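CRISPR-associated endonuclease/helicase Cas3 (PDB 3SK9) acts in CRISPR antiviral defence, here represented by its N-terminal HD nuclease domain, a metal-dependent single-stranded DNA endonuclease belonging to a longer protein that also carries a helicase. Local coordinates at residues R201-A206 and R256-L261; A34-A39 and R236-A241; W66-V71 and R179-P184; V71-L76 and L116-L121; S19-H24 and F219-D224. All coordinates share one frame; numbering follows the deposited sequence.

Contact 1. Residues R201-A206 and R256-L261; sequences RVMALA and REFGEL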
# COMPACT_ATOMS: atom_id res chain seq x y z
N ARG A 201 7.91 -10.21 3.23
CA ARG A 201 7.63 -9.38 4.40
C ARG A 201 6.71 -8.21 4.00
O ARG A 201 5.77 -7.88 4.74
CB ARG A 201 8.94 -8.86 5.07
CG ARG A 201 9.45 -9.81 6.14
CD ARG A 201 10.70 -9.23 6.87
NE ARG A 201 11.96 -9.39 6.14
CZ ARG A 201 12.62 -10.55 6.08
NH1 ARG A 201 12.13 -11.62 6.68
NH2 ARG A 201 13.78 -10.62 5.47
N VAL A 202 6.97 -7.58 2.86
CA VAL A 202 6.10 -6.48 2.40
C VAL A 202 4.71 -6.99 2.03
O VAL A 202 3.68 -6.31 2.29
CB VAL A 202 6.75 -5.74 1.22
CG1 VAL A 202 5.73 -4.83 0.48
CG2 VAL A 202 8.01 -4.95 1.71
N MET A 203 4.66 -8.15 1.37
CA MET A 203 3.39 -8.77 1.02
C MET A 203 2.46 -8.93 2.22
O MET A 203 1.31 -8.50 2.18
CB MET A 203 3.65 -10.15 0.40
CG MET A 203 2.41 -10.84 -0.17
SD MET A 203 1.41 -11.68 1.09
CE MET A 203 2.58 -12.92 1.65
N ALA A 204 2.98 -9.58 3.27
CA ALA A 204 2.16 -9.86 4.46
C ALA A 204 1.78 -8.53 5.15
O ALA A 204 0.66 -8.37 5.65
CB ALA A 204 2.96 -10.77 5.43
N LEU A 205 2.72 -7.59 5.17
CA LEU A 205 2.44 -6.31 5.85
C LEU A 205 1.32 -5.59 5.11
O LEU A 205 0.42 -5.03 5.74
CB LEU A 205 3.69 -5.43 5.87
CG LEU A 205 3.54 -4.05 6.54
CD1 LEU A 205 3.19 -4.19 8.00
CD2 LEU A 205 4.89 -3.23 6.34
N ALA A 206 1.37 -5.60 3.78
CA ALA A 206 0.36 -4.88 2.98
C ALA A 206 -1.02 -5.54 3.14
O ALA A 206 -2.02 -4.83 3.28
CB ALA A 206 0.75 -4.79 1.52
N ARG A 256 2.71 -15.73 12.79
CA ARG A 256 4.10 -15.42 12.49
C ARG A 256 4.32 -15.65 11.01
O ARG A 256 4.10 -16.76 10.54
CB ARG A 256 5.02 -16.31 13.34
CG ARG A 256 6.40 -16.62 12.74
CD ARG A 256 7.47 -15.64 13.21
NE ARG A 256 7.77 -15.77 14.64
CZ ARG A 256 8.68 -15.06 15.30
NH1 ARG A 256 9.42 -14.14 14.67
NH2 ARG A 256 8.86 -15.26 16.60
N GLU A 257 4.78 -14.64 10.26
CA GLU A 257 4.96 -14.78 8.80
C GLU A 257 6.31 -14.14 8.43
O GLU A 257 6.50 -12.95 8.70
CB GLU A 257 3.82 -14.03 8.03
CG GLU A 257 2.41 -14.60 8.27
CD GLU A 257 1.32 -13.97 7.37
OE1 GLU A 257 0.44 -13.26 7.91
OE2 GLU A 257 1.34 -14.20 6.14
N PHE A 258 7.24 -14.90 7.86
CA PHE A 258 8.47 -14.29 7.31
C PHE A 258 9.17 -13.38 8.31
O PHE A 258 9.74 -12.32 7.95
CB PHE A 258 8.15 -13.52 6.04
CG PHE A 258 7.16 -14.24 5.16
CD1 PHE A 258 7.53 -15.43 4.52
CD2 PHE A 258 5.86 -13.75 4.99
CE1 PHE A 258 6.61 -16.11 3.72
CE2 PHE A 258 4.92 -14.42 4.21
CZ PHE A 258 5.29 -15.60 3.57
N GLY A 259 9.24 -13.83 9.56
CA GLY A 259 9.97 -13.07 10.56
C GLY A 259 9.30 -11.82 11.11
O GLY A 259 9.99 -11.00 11.77
N GLU A 260 8.00 -11.66 10.88
CA GLU A 260 7.23 -10.55 11.49
C GLU A 260 5.94 -11.13 12.06
O GLU A 260 5.60 -12.32 11.81
CB GLU A 260 6.92 -9.42 10.47
CG GLU A 260 6.05 -9.87 9.28
CD GLU A 260 6.10 -8.91 8.07
OE1 GLU A 260 6.77 -7.87 8.13
OE2 GLU A 260 5.42 -9.16 7.04
N LEU A 261 5.26 -10.34 12.87
CA LEU A 261 4.14 -10.84 13.67
C LEU A 261 2.90 -9.99 13.47
O LEU A 261 2.99 -8.74 13.38
CB LEU A 261 4.50 -10.78 15.19
CG LEU A 261 5.72 -11.61 15.58
CD1 LEU A 261 6.26 -11.27 17.03
CD2 LEU A 261 5.42 -13.12 15.46
O HOH W 1 -0.67 -10.97 6.90
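Arg201, on helix 196-213, reaches the tight turn of a two-stranded beta hairpin, where a type I' turn runs from Glu257 to Glu260. Followed outward, its CB lies 3.9 Å from Glu260 OE1. CG comes next and rests against Phe258 CB, with Phe258 O close by at 3.1 Å. CD passes the same oxygen, and a bend at chi3 (-80°) curls the guanidinium round it. NE turns to Asp55 in a salt bridge, while NH1 donates to Phe258 O over 2.8 Å with an N-H...O angle of 153°. The oxygen lies in the guanidinium plane, but NH1 sits above the plane of the carbonyl. CG, CD and NH1 of one arginine thus all lie close to this carbonyl oxygen.

Glu260 crosses Arg201 obliquely, its carboxylate plane 86° from the guanidinium. OE1 is hydrogen-bonded to Tyr52, and OE2 stands only 2.7 Å from Arg201 O, a spacing that suggests the acid holds a proton. The same OE2 touches Ala204 CB at 3.4 Å. Ala204 CB also lies at the edge of the Phe258 ring, and Met203 CE meets Phe258 CE2 obliquely at 3.8 Å. Glu257, salt-bridged to Arg255 in its own strand, is linked to the helix by a water that donates to both Ala204 O and Glu257 OE1, the latter at 2.7 Å.

Contact 2. Residues A34-A39 and R236-A241; sequences AAVALA and RLAQEA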
# COMPACT_ATOMS: atom_id res chain seq x y z
N ALA A 34 -0.73 3.29 4.59
CA ALA A 34 0.67 3.60 4.95
C ALA A 34 0.83 3.91 6.44
O ALA A 34 1.83 3.52 7.05
CB ALA A 34 1.20 4.80 4.13
N ALA A 35 -0.14 4.60 7.02
CA ALA A 35 -0.08 4.99 8.43
C ALA A 35 -0.18 3.73 9.32
O ALA A 35 0.55 3.61 10.31
CB ALA A 35 -1.21 6.02 8.79
N VAL A 36 -1.06 2.80 8.94
CA VAL A 36 -1.16 1.54 9.71
C VAL A 36 0.16 0.77 9.57
O VAL A 36 0.68 0.20 10.57
CB VAL A 36 -2.32 0.64 9.22
CG1 VAL A 36 -2.29 -0.75 9.90
CG2 VAL A 36 -3.70 1.35 9.46
N ALA A 37 0.70 0.70 8.34
CA ALA A 37 1.96 -0.02 8.12
C ALA A 37 3.07 0.56 9.01
O ALA A 37 3.82 -0.17 9.63
CB ALA A 37 2.39 0.07 6.63
N LEU A 38 3.20 1.90 9.03
CA LEU A 38 4.26 2.54 9.80
C LEU A 38 4.06 2.26 11.30
O LEU A 38 5.01 1.90 12.04
CB LEU A 38 4.30 4.04 9.50
CG LEU A 38 5.49 4.77 10.13
CD1 LEU A 38 6.82 4.04 9.80
CD2 LEU A 38 5.56 6.23 9.66
N ALA A 39 2.80 2.33 11.75
CA ALA A 39 2.52 2.12 13.18
C ALA A 39 2.80 0.69 13.61
O ALA A 39 3.39 0.44 14.67
CB ALA A 39 1.07 2.51 13.51
N ARG A 236 -2.69 8.56 14.52
CA ARG A 236 -3.39 8.43 15.79
C ARG A 236 -4.47 7.36 15.66
O ARG A 236 -4.64 6.53 16.53
CB ARG A 236 -4.02 9.77 16.16
CG ARG A 236 -4.62 9.80 17.59
CD ARG A 236 -5.45 11.09 17.82
NE ARG A 236 -6.69 11.05 17.03
CZ ARG A 236 -7.73 10.28 17.33
NH1 ARG A 236 -7.68 9.51 18.41
NH2 ARG A 236 -8.82 10.28 16.57
N LEU A 237 -5.21 7.39 14.54
CA LEU A 237 -6.26 6.42 14.32
C LEU A 237 -5.64 5.01 14.22
O LEU A 237 -6.23 4.02 14.66
CB LEU A 237 -7.02 6.74 13.03
CG LEU A 237 -7.93 7.99 13.06
CD1 LEU A 237 -8.38 8.24 11.58
CD2 LEU A 237 -9.12 7.74 13.95
N ALA A 238 -4.49 4.92 13.58
CA ALA A 238 -3.82 3.61 13.43
C ALA A 238 -3.45 3.04 14.79
O ALA A 238 -3.60 1.85 15.06
CB ALA A 238 -2.56 3.76 12.57
N GLN A 239 -2.93 3.89 15.66
CA GLN A 239 -2.51 3.42 16.98
C GLN A 239 -3.74 2.95 17.76
O GLN A 239 -3.71 1.90 18.41
CB GLN A 239 -1.75 4.51 17.74
CG GLN A 239 -1.00 3.96 18.99
CD GLN A 239 -0.12 2.72 18.66
OE1 GLN A 239 0.81 2.80 17.85
NE2 GLN A 239 -0.43 1.58 19.29
N GLU A 240 -4.85 3.68 17.67
CA GLU A 240 -6.08 3.25 18.36
C GLU A 240 -6.60 1.93 17.83
O GLU A 240 -7.09 1.10 18.58
CB GLU A 240 -7.21 4.30 18.25
CG GLU A 240 -7.09 5.48 19.18
CD GLU A 240 -8.33 6.37 19.14
OE1 GLU A 240 -9.00 6.51 20.18
OE2 GLU A 240 -8.64 6.91 18.05
N ALA A 241 -6.52 1.77 16.52
CA ALA A 241 -7.05 0.60 15.85
C ALA A 241 -6.20 -0.59 16.25
O ALA A 241 -6.71 -1.67 16.57
CB ALA A 241 -6.99 0.76 14.34
O HOH W 2 3.16 2.48 16.62
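Gln239 OE1 accepts a hydrogen bond from a water at 2.7 Å, and the same water donates to Ala39 O at 2.8 Å, so a single solvent molecule stitches helix 230-246 to helix 26-43. The other end of the amide is fixed as well, since Gln239 NE2 bonds to Asn243 one turn further on. With chi2 at 51°, the glutamine chain bends and brings OE1 back towards the neighbouring helix.

Beside this water bridge the helices meet through small residues. Their axes approach to 8.6 Å and cross at -59°. At the crossing Ala238 points toward the partner helix, and its CA comes within 5.0 Å of Val36 CA. The Ala238 methyl is received by backbone as much as by side chains: CB lies 3.8 Å from Ala35 O and 3.9 Å from Val36 CA. Ala39 CB lies 4.0 Å from Ala238 CB. Val36 has CG1 opposite its backbone N (chi1 173°), which leaves CG2 on the side facing Ala238 CB, 4.1 Å away. Val36 is also covered by Phe219 and by Ala209 and Val212 of helix 196-213, which makes this a buried junction of three helices in the all-helical core of the HD domain.

The interface itself carries no charge: methyl groups without bulk let the backbones come near, and water supplies the polar link at its edge.

Contact 3. Residues W66-V71 and R179-P184; sequences WAAALV and RRLGAP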
# COMPACT_ATOMS: atom_id res chain seq x y z
N TRP A 66 10.16 3.70 3.87
CA TRP A 66 10.12 3.06 2.53
C TRP A 66 9.05 1.95 2.45
O TRP A 66 8.19 1.91 1.53
CB TRP A 66 11.51 2.49 2.20
CG TRP A 66 11.54 1.43 1.13
CD1 TRP A 66 11.82 0.07 1.31
CD2 TRP A 66 11.33 1.61 -0.27
NE1 TRP A 66 11.76 -0.57 0.11
CE2 TRP A 66 11.45 0.33 -0.88
CE3 TRP A 66 11.04 2.71 -1.07
CZ2 TRP A 66 11.32 0.15 -2.27
CZ3 TRP A 66 10.90 2.53 -2.46
CH2 TRP A 66 11.02 1.24 -3.03
N ALA A 67 9.07 1.05 3.44
CA ALA A 67 8.13 -0.07 3.43
C ALA A 67 6.70 0.42 3.63
O ALA A 67 5.76 -0.08 2.98
CB ALA A 67 8.51 -1.11 4.53
N ALA A 68 6.50 1.38 4.51
CA ALA A 68 5.15 1.92 4.72
C ALA A 68 4.57 2.56 3.46
O ALA A 68 3.39 2.42 3.18
CB ALA A 68 5.16 2.99 5.91
N ALA A 69 5.38 3.34 2.77
CA ALA A 69 4.94 4.02 1.54
C ALA A 69 4.60 2.99 0.45
O ALA A 69 3.60 3.13 -0.28
CB ALA A 69 6.05 4.91 1.03
N LEU A 70 5.42 1.95 0.34
CA LEU A 70 5.15 0.92 -0.66
C LEU A 70 3.80 0.29 -0.37
O LEU A 70 2.99 0.03 -1.26
CB LEU A 70 6.21 -0.19 -0.57
CG LEU A 70 7.51 -0.12 -1.35
CD1 LEU A 70 8.36 -1.37 -0.95
CD2 LEU A 70 7.24 -0.03 -2.88
N VAL A 71 3.60 -0.08 0.89
CA VAL A 71 2.36 -0.76 1.30
C VAL A 71 1.15 0.16 1.05
O VAL A 71 0.02 -0.30 0.77
CB VAL A 71 2.50 -1.12 2.79
CG1 VAL A 71 1.16 -1.34 3.43
CG2 VAL A 71 3.47 -2.38 2.91
N ARG A 179 6.10 11.22 -0.90
CA ARG A 179 6.46 12.52 -0.34
C ARG A 179 5.92 12.74 1.09
O ARG A 179 6.64 13.20 1.96
CB ARG A 179 5.98 13.64 -1.25
CG ARG A 179 6.37 15.04 -0.74
CD ARG A 179 6.07 16.12 -1.78
NE ARG A 179 4.76 15.94 -2.42
CZ ARG A 179 4.60 15.51 -3.67
NH1 ARG A 179 5.65 15.22 -4.43
NH2 ARG A 179 3.39 15.38 -4.19
N ARG A 180 4.66 12.40 1.32
CA ARG A 180 4.06 12.51 2.65
C ARG A 180 4.76 11.65 3.72
O ARG A 180 4.84 12.08 4.87
CB ARG A 180 2.57 12.10 2.66
CG ARG A 180 1.67 12.87 1.82
CD ARG A 180 1.32 14.11 2.52
NE ARG A 180 0.31 14.65 1.67
CZ ARG A 180 -0.99 14.73 1.91
NH1 ARG A 180 -1.57 14.54 3.10
NH2 ARG A 180 -1.69 15.14 0.89
N LEU A 181 5.20 10.45 3.36
CA LEU A 181 5.87 9.51 4.28
C LEU A 181 7.35 9.79 4.44
O LEU A 181 7.99 9.24 5.34
CB LEU A 181 5.75 8.07 3.77
CG LEU A 181 4.48 7.34 4.23
CD1 LEU A 181 4.55 6.92 5.70
CD2 LEU A 181 3.23 8.17 3.96
N GLY A 182 7.90 10.61 3.55
CA GLY A 182 9.32 10.93 3.61
C GLY A 182 10.16 9.72 3.27
O GLY A 182 11.26 9.56 3.79
N ALA A 183 9.64 8.87 2.38
CA ALA A 183 10.29 7.61 2.00
C ALA A 183 11.52 7.84 1.12
O ALA A 183 11.40 8.48 0.10
CB ALA A 183 9.30 6.74 1.25
N PRO A 184 12.67 7.27 1.51
CA PRO A 184 13.87 7.24 0.66
C PRO A 184 13.86 6.00 -0.28
O PRO A 184 13.27 4.99 0.04
CB PRO A 184 14.99 7.08 1.68
CG PRO A 184 14.33 6.13 2.75
CD PRO A 184 12.88 6.56 2.80
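Trp66 and Ala183 bring their CA atoms to 4.6 Å, because helix 165-181 ends in a Schellman motif just beside helix 60-71: Gly182, with positive phi (68°), is the C' residue, Gly182 N bonds back to Arg179 O and Ala183 N to Phe178 O, and the chain turns along the side of the other helix.

Two alanines fit together first. Ala69 CB meets Ala183 CB at 3.7 Å, and the Ala183 methyl also rests on Trp66 CA at 4.0 Å. Before the turn, Leu181 leans the same way, placing its CD1 4.0 Å from Ala68 CB and its own CB 4.2 Å from Ala69 CB. The Phe178 side chain touches both Ala69 and Ala183.

Beyond the turn, Pro184 faces Trp66. Its CD lies 4.3 Å from Trp66 CB. Trp66 CG stands opposite the backbone N (chi1 160°), which swings the indole so that CE3 comes to 3.4 Å from Pro184 O, approached obliquely. Leu70 CD1 lies over one indole face, toward its rim, and Trp56 meets the ring edge-to-face.

The side-chain contacts are apolar, and Pro184 O is buried here with no polar partner in the model. The carbonyl has the carbon atoms of the indole for company instead, so the contact probably rests on the close fit of methyls and aromatic surface.

Contact 4. Residues V71-L76 and L116-L121; sequences VGLHDL and LFLRRL
Leu76 and Leu118 meet through their CD2 methyls at 3.9 Å, the middle of a leucine cluster between the turn after helix 60-71 and helix 110-124. Apolar contacts come first. Leu76 holds CG opposite its backbone N (chi1 -179°), which sends CD2 into the angle between three residues of the helix: Leu121 CD2 is closest to it at 3.6 Å, and Phe117 CB borders it at 4.2 Å. Leu118 CD2 serves a second partner, Leu73 CD1, at 3.8 Å, and so touches both leucines of the turn. Leu174 and Phe178 of helix 165-181 also touch Leu73.

One contact pairs a ring with an oxygen. Leu76 O lies in the plane of the Phe117 ring at its edge, 3.8 Å from Phe117 CD2; Arg170 engages the same ring as a cation-pi partner.

The hydrogen bonds gather round the turn. Two successive type I turns, Val71 to His74 and Leu73 to Leu76, shape the backbone, and Thr114 provides a link from helix 110-124 by bonding to His74 O. His74 ND1 donates to Asp75 OD1 at 2.8 Å, from 40° above the carboxylate plane. Asp75 OD1 is also bonded by His110, while OD2 pairs with Lys78.

The leucines pack against helix 110-124 the turn that carries His74 and Asp75, the adjacent pair of the HD signature, which together with His29 and Asp210 forms the divalent-metal site.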
# COMPACT_ATOMS: atom_id res chain seq x y z
N VAL A 71 3.60 -0.08 0.89
CA VAL A 71 2.36 -0.76 1.30
C VAL A 71 1.15 0.16 1.05
O VAL A 71 0.02 -0.30 0.77
CB VAL A 71 2.50 -1.12 2.79
CG1 VAL A 71 1.16 -1.34 3.43
CG2 VAL A 71 3.47 -2.38 2.91
N GLY A 72 1.38 1.45 1.18
CA GLY A 72 0.29 2.39 0.87
C GLY A 72 -0.22 2.28 -0.57
O GLY A 72 -1.30 2.79 -0.90
N LEU A 73 0.55 1.65 -1.46
CA LEU A 73 0.16 1.61 -2.88
C LEU A 73 -0.64 0.37 -3.20
O LEU A 73 -0.96 0.14 -4.37
CB LEU A 73 1.39 1.64 -3.78
CG LEU A 73 2.36 2.80 -3.47
CD1 LEU A 73 3.63 2.56 -4.23
CD2 LEU A 73 1.73 4.12 -3.83
N HIS A 74 -0.98 -0.44 -2.19
CA HIS A 74 -1.74 -1.70 -2.42
C HIS A 74 -2.97 -1.49 -3.31
O HIS A 74 -3.27 -2.34 -4.14
CB HIS A 74 -2.16 -2.26 -1.03
CG HIS A 74 -2.86 -3.60 -1.03
ND1 HIS A 74 -4.24 -3.71 -1.07
CD2 HIS A 74 -2.38 -4.86 -0.89
CE1 HIS A 74 -4.58 -4.99 -0.96
NE2 HIS A 74 -3.47 -5.71 -0.86
N ASP A 75 -3.71 -0.40 -3.12
CA ASP A 75 -4.96 -0.21 -3.89
C ASP A 75 -4.80 0.79 -5.01
O ASP A 75 -5.80 1.35 -5.48
CB ASP A 75 -6.14 0.20 -2.95
CG ASP A 75 -6.76 -1.00 -2.21
OD1 ASP A 75 -6.25 -2.16 -2.29
OD2 ASP A 75 -7.79 -0.78 -1.55
N LEU A 76 -3.57 1.02 -5.45
CA LEU A 76 -3.34 1.93 -6.56
C LEU A 76 -4.09 1.47 -7.84
O LEU A 76 -4.52 2.28 -8.67
CB LEU A 76 -1.84 2.05 -6.84
CG LEU A 76 -1.53 3.02 -7.98
CD1 LEU A 76 -1.97 4.43 -7.55
CD2 LEU A 76 -0.01 3.00 -8.33
N LEU A 116 0.34 -4.36 -12.46
CA LEU A 116 0.79 -3.78 -13.74
C LEU A 116 1.31 -2.35 -13.56
O LEU A 116 2.31 -2.00 -14.16
CB LEU A 116 -0.31 -3.76 -14.76
CG LEU A 116 -0.73 -5.16 -15.23
CD1 LEU A 116 -1.98 -5.05 -16.12
CD2 LEU A 116 0.42 -5.78 -15.94
N PHE A 117 0.62 -1.55 -12.76
CA PHE A 117 1.00 -0.15 -12.58
C PHE A 117 2.34 -0.09 -11.87
O PHE A 117 3.22 0.69 -12.25
CB PHE A 117 -0.04 0.64 -11.76
CG PHE A 117 -1.41 0.74 -12.41
CD1 PHE A 117 -1.58 0.50 -13.76
CD2 PHE A 117 -2.51 1.10 -11.65
CE1 PHE A 117 -2.83 0.61 -14.33
CE2 PHE A 117 -3.77 1.23 -12.25
CZ PHE A 117 -3.92 0.98 -13.56
N LEU A 118 2.51 -0.92 -10.83
CA LEU A 118 3.70 -0.82 -10.00
C LEU A 118 4.94 -1.33 -10.75
O LEU A 118 6.05 -0.86 -10.45
CB LEU A 118 3.53 -1.54 -8.66
CG LEU A 118 2.57 -0.82 -7.69
CD1 LEU A 118 2.52 -1.55 -6.30
CD2 LEU A 118 3.01 0.63 -7.49
N ARG A 119 4.77 -2.29 -11.68
CA ARG A 119 5.90 -2.79 -12.46
C ARG A 119 6.54 -1.61 -13.17
O ARG A 119 7.76 -1.47 -13.22
CB ARG A 119 5.48 -3.86 -13.48
CG ARG A 119 5.25 -5.26 -12.85
CD ARG A 119 4.69 -6.27 -13.88
NE ARG A 119 5.61 -6.55 -14.98
CZ ARG A 119 6.41 -7.61 -15.06
NH1 ARG A 119 6.43 -8.53 -14.08
NH2 ARG A 119 7.20 -7.77 -16.13
N ARG A 120 5.70 -0.74 -13.73
CA ARG A 120 6.22 0.46 -14.41
C ARG A 120 6.69 1.55 -13.44
O ARG A 120 7.78 2.10 -13.59
CB ARG A 120 5.08 1.02 -15.27
CG ARG A 120 5.47 2.06 -16.29
CD ARG A 120 4.58 1.96 -17.52
NE ARG A 120 4.72 0.68 -18.21
CZ ARG A 120 3.99 0.30 -19.27
NH1 ARG A 120 3.06 1.11 -19.76
NH2 ARG A 120 4.19 -0.88 -19.83
N LEU A 121 5.86 1.87 -12.47
CA LEU A 121 6.04 3.03 -11.64
C LEU A 121 7.23 2.89 -10.70
O LEU A 121 7.93 3.88 -10.46
CB LEU A 121 4.78 3.30 -10.82
CG LEU A 121 3.78 4.24 -11.50
CD1 LEU A 121 3.53 3.92 -12.97
CD2 LEU A 121 2.48 4.18 -10.69

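Contact 5. Residues S19-H24 and F219-D224; sequences SGNPFH and FPYGRD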
# COMPACT_ATOMS: atom_id res chain seq x y z
N SER A 19 -12.26 5.33 -2.90
CA SER A 19 -12.04 3.97 -2.41
C SER A 19 -13.17 3.60 -1.45
O SER A 19 -13.32 4.21 -0.39
CB SER A 19 -10.72 3.84 -1.67
OG SER A 19 -10.53 2.50 -1.20
N GLY A 20 -14.00 2.64 -1.83
CA GLY A 20 -14.92 2.03 -0.90
C GLY A 20 -16.17 2.83 -0.59
O GLY A 20 -17.16 2.27 -0.10
N ASN A 21 -16.15 4.13 -0.86
CA ASN A 21 -17.28 5.01 -0.56
C ASN A 21 -17.04 6.36 -1.26
O ASN A 21 -15.88 6.84 -1.37
CB ASN A 21 -17.41 5.14 0.96
CG ASN A 21 -18.53 6.10 1.38
OD1 ASN A 21 -18.36 7.28 1.31
ND2 ASN A 21 -19.66 5.55 1.87
N PRO A 22 -18.11 6.98 -1.79
CA PRO A 22 -18.02 8.26 -2.50
C PRO A 22 -17.38 9.40 -1.68
O PRO A 22 -16.86 10.37 -2.22
CB PRO A 22 -19.48 8.61 -2.79
CG PRO A 22 -20.21 7.33 -2.71
CD PRO A 22 -19.50 6.49 -1.70
N PHE A 23 -17.44 9.30 -0.37
CA PHE A 23 -16.87 10.35 0.45
C PHE A 23 -15.45 10.01 0.96
O PHE A 23 -14.93 10.71 1.83
CB PHE A 23 -17.82 10.64 1.64
CG PHE A 23 -19.20 11.11 1.20
CD1 PHE A 23 -19.38 12.39 0.74
CD2 PHE A 23 -20.27 10.23 1.18
CE1 PHE A 23 -20.62 12.83 0.29
CE2 PHE A 23 -21.53 10.65 0.75
CZ PHE A 23 -21.70 11.97 0.31
N HIS A 24 -14.82 8.96 0.41
CA HIS A 24 -13.48 8.51 0.88
C HIS A 24 -12.56 8.47 -0.35
O HIS A 24 -12.65 7.55 -1.16
CB HIS A 24 -13.62 7.13 1.52
CG HIS A 24 -12.41 6.68 2.30
ND1 HIS A 24 -11.80 7.47 3.25
CD2 HIS A 24 -11.77 5.49 2.33
CE1 HIS A 24 -10.80 6.80 3.81
NE2 HIS A 24 -10.75 5.60 3.25
N PHE A 219 -11.28 3.69 10.60
CA PHE A 219 -10.79 4.75 9.73
C PHE A 219 -12.00 5.37 9.04
O PHE A 219 -12.30 5.08 7.89
CB PHE A 219 -9.77 4.18 8.71
CG PHE A 219 -8.38 4.07 9.28
CD1 PHE A 219 -7.94 2.91 9.91
CD2 PHE A 219 -7.54 5.17 9.22
CE1 PHE A 219 -6.62 2.86 10.50
CE2 PHE A 219 -6.27 5.15 9.80
CZ PHE A 219 -5.81 4.01 10.41
N PRO A 220 -12.68 6.27 9.74
CA PRO A 220 -13.95 6.81 9.23
C PRO A 220 -13.83 7.55 7.90
O PRO A 220 -12.82 8.21 7.62
CB PRO A 220 -14.38 7.81 10.32
CG PRO A 220 -13.55 7.49 11.55
CD PRO A 220 -12.26 6.92 11.01
N TYR A 221 -14.88 7.45 7.08
CA TYR A 221 -14.92 8.16 5.80
C TYR A 221 -15.15 9.63 6.05
O TYR A 221 -15.78 9.98 7.06
CB TYR A 221 -16.05 7.63 4.91
CG TYR A 221 -16.00 6.15 4.61
CD1 TYR A 221 -14.78 5.48 4.36
CD2 TYR A 221 -17.17 5.40 4.56
CE1 TYR A 221 -14.76 4.12 4.06
CE2 TYR A 221 -17.14 4.03 4.26
CZ TYR A 221 -15.93 3.40 4.00
OH TYR A 221 -15.90 2.04 3.71
N GLY A 222 -14.61 10.50 5.18
CA GLY A 222 -14.89 11.92 5.22
C GLY A 222 -13.75 12.81 5.70
O GLY A 222 -13.94 14.02 5.96
N ARG A 223 -12.55 12.23 5.80
CA ARG A 223 -11.37 13.00 6.19
C ARG A 223 -10.76 13.46 4.88
O ARG A 223 -10.71 12.69 3.92
CB ARG A 223 -10.37 12.17 7.04
CG ARG A 223 -10.94 11.87 8.47
CD ARG A 223 -10.20 10.79 9.23
NE ARG A 223 -10.44 9.51 8.58
CZ ARG A 223 -9.52 8.74 8.03
NH1 ARG A 223 -8.22 9.07 8.12
NH2 ARG A 223 -9.91 7.60 7.43
N ASP A 224 -10.26 14.69 4.85
CA ASP A 224 -9.75 15.27 3.61
C ASP A 224 -8.24 15.11 3.52
O ASP A 224 -7.51 15.76 4.27
CB ASP A 224 -10.13 16.78 3.56
CG ASP A 224 -9.61 17.50 2.30
OD1 ASP A 224 -9.87 18.72 2.21
OD2 ASP A 224 -8.94 16.89 1.41
O HOH W 3 -11.90 10.19 3.94
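Tyr221 lays its ring against Asn21 and His24, both of which approach the same side of it but at different tilts. Asn21 comes over the face: its CB makes a CH-pi contact 3.7 Å from the Tyr221 ring centroid, and its amide stacks on the CD2 and CE2 half with the two planes 21° apart. An Asx turn holds that amide in place, Asn21 OD1 accepting from Phe23 N at 2.8 Å.

His24 meets the other half of the tyrosine ring, its side chain running across that of Tyr221 at about a right angle. Its CG is opposite the backbone N (chi1 -168°), which brings the imidazole up to the CD1 and CE1 side of the tyrosine: Tyr221 CD1 sits over one imidazole face, 3.4 Å from His24 CG. With the planes at 46°, the pair is neither a stack nor edge-to-face.

Arg223 runs alongside His24, pointing the same way, with NH2 3.8 Å from His24 CE1. Its guanidinium grips Pro220 O side-on, through NE at 2.9 Å and NH2 at 3.0 Å, and NH2 also forms a salt bridge to Asp32 of helix 26-43.

A water completes the joint. It lies in the imidazole plane 2.8 Å from His24 ND1, accepts from Gly222 N and donates to Arg223 O. The two loops are therefore joined by ring and amide surfaces and by shared solvent, while the Asx turn and the Arg223-Pro220 grip shape each loop from within; His24, with Tyr221 over one face and the water at its edge, lies close to metal-binding His29.

In the fold
Contacts 2 and 4 are buried, contacts 1 and 3 partly so, and contact 5 lies at the surface. Helix 60-71 links the interior: the segments of contacts 3 and 4 share Val71, whose methyls pack on Ala37 of contact 2 and on Leu205 and Ala206 of contact 1. Contact 5 joins contact 2 through Phe219, which touches Val36 and Ala238, yet stands on the opposite side of the chain's centre from contact 1, with centres about 27 Å apart. Chemistry follows position: alanine, leucine and aromatic carbon dominate contacts 3 and 4, whereas waters bridge contacts 1, 2 and 5. An arginine grips a carbonyl across contact 1, but within its own loop in contact 5.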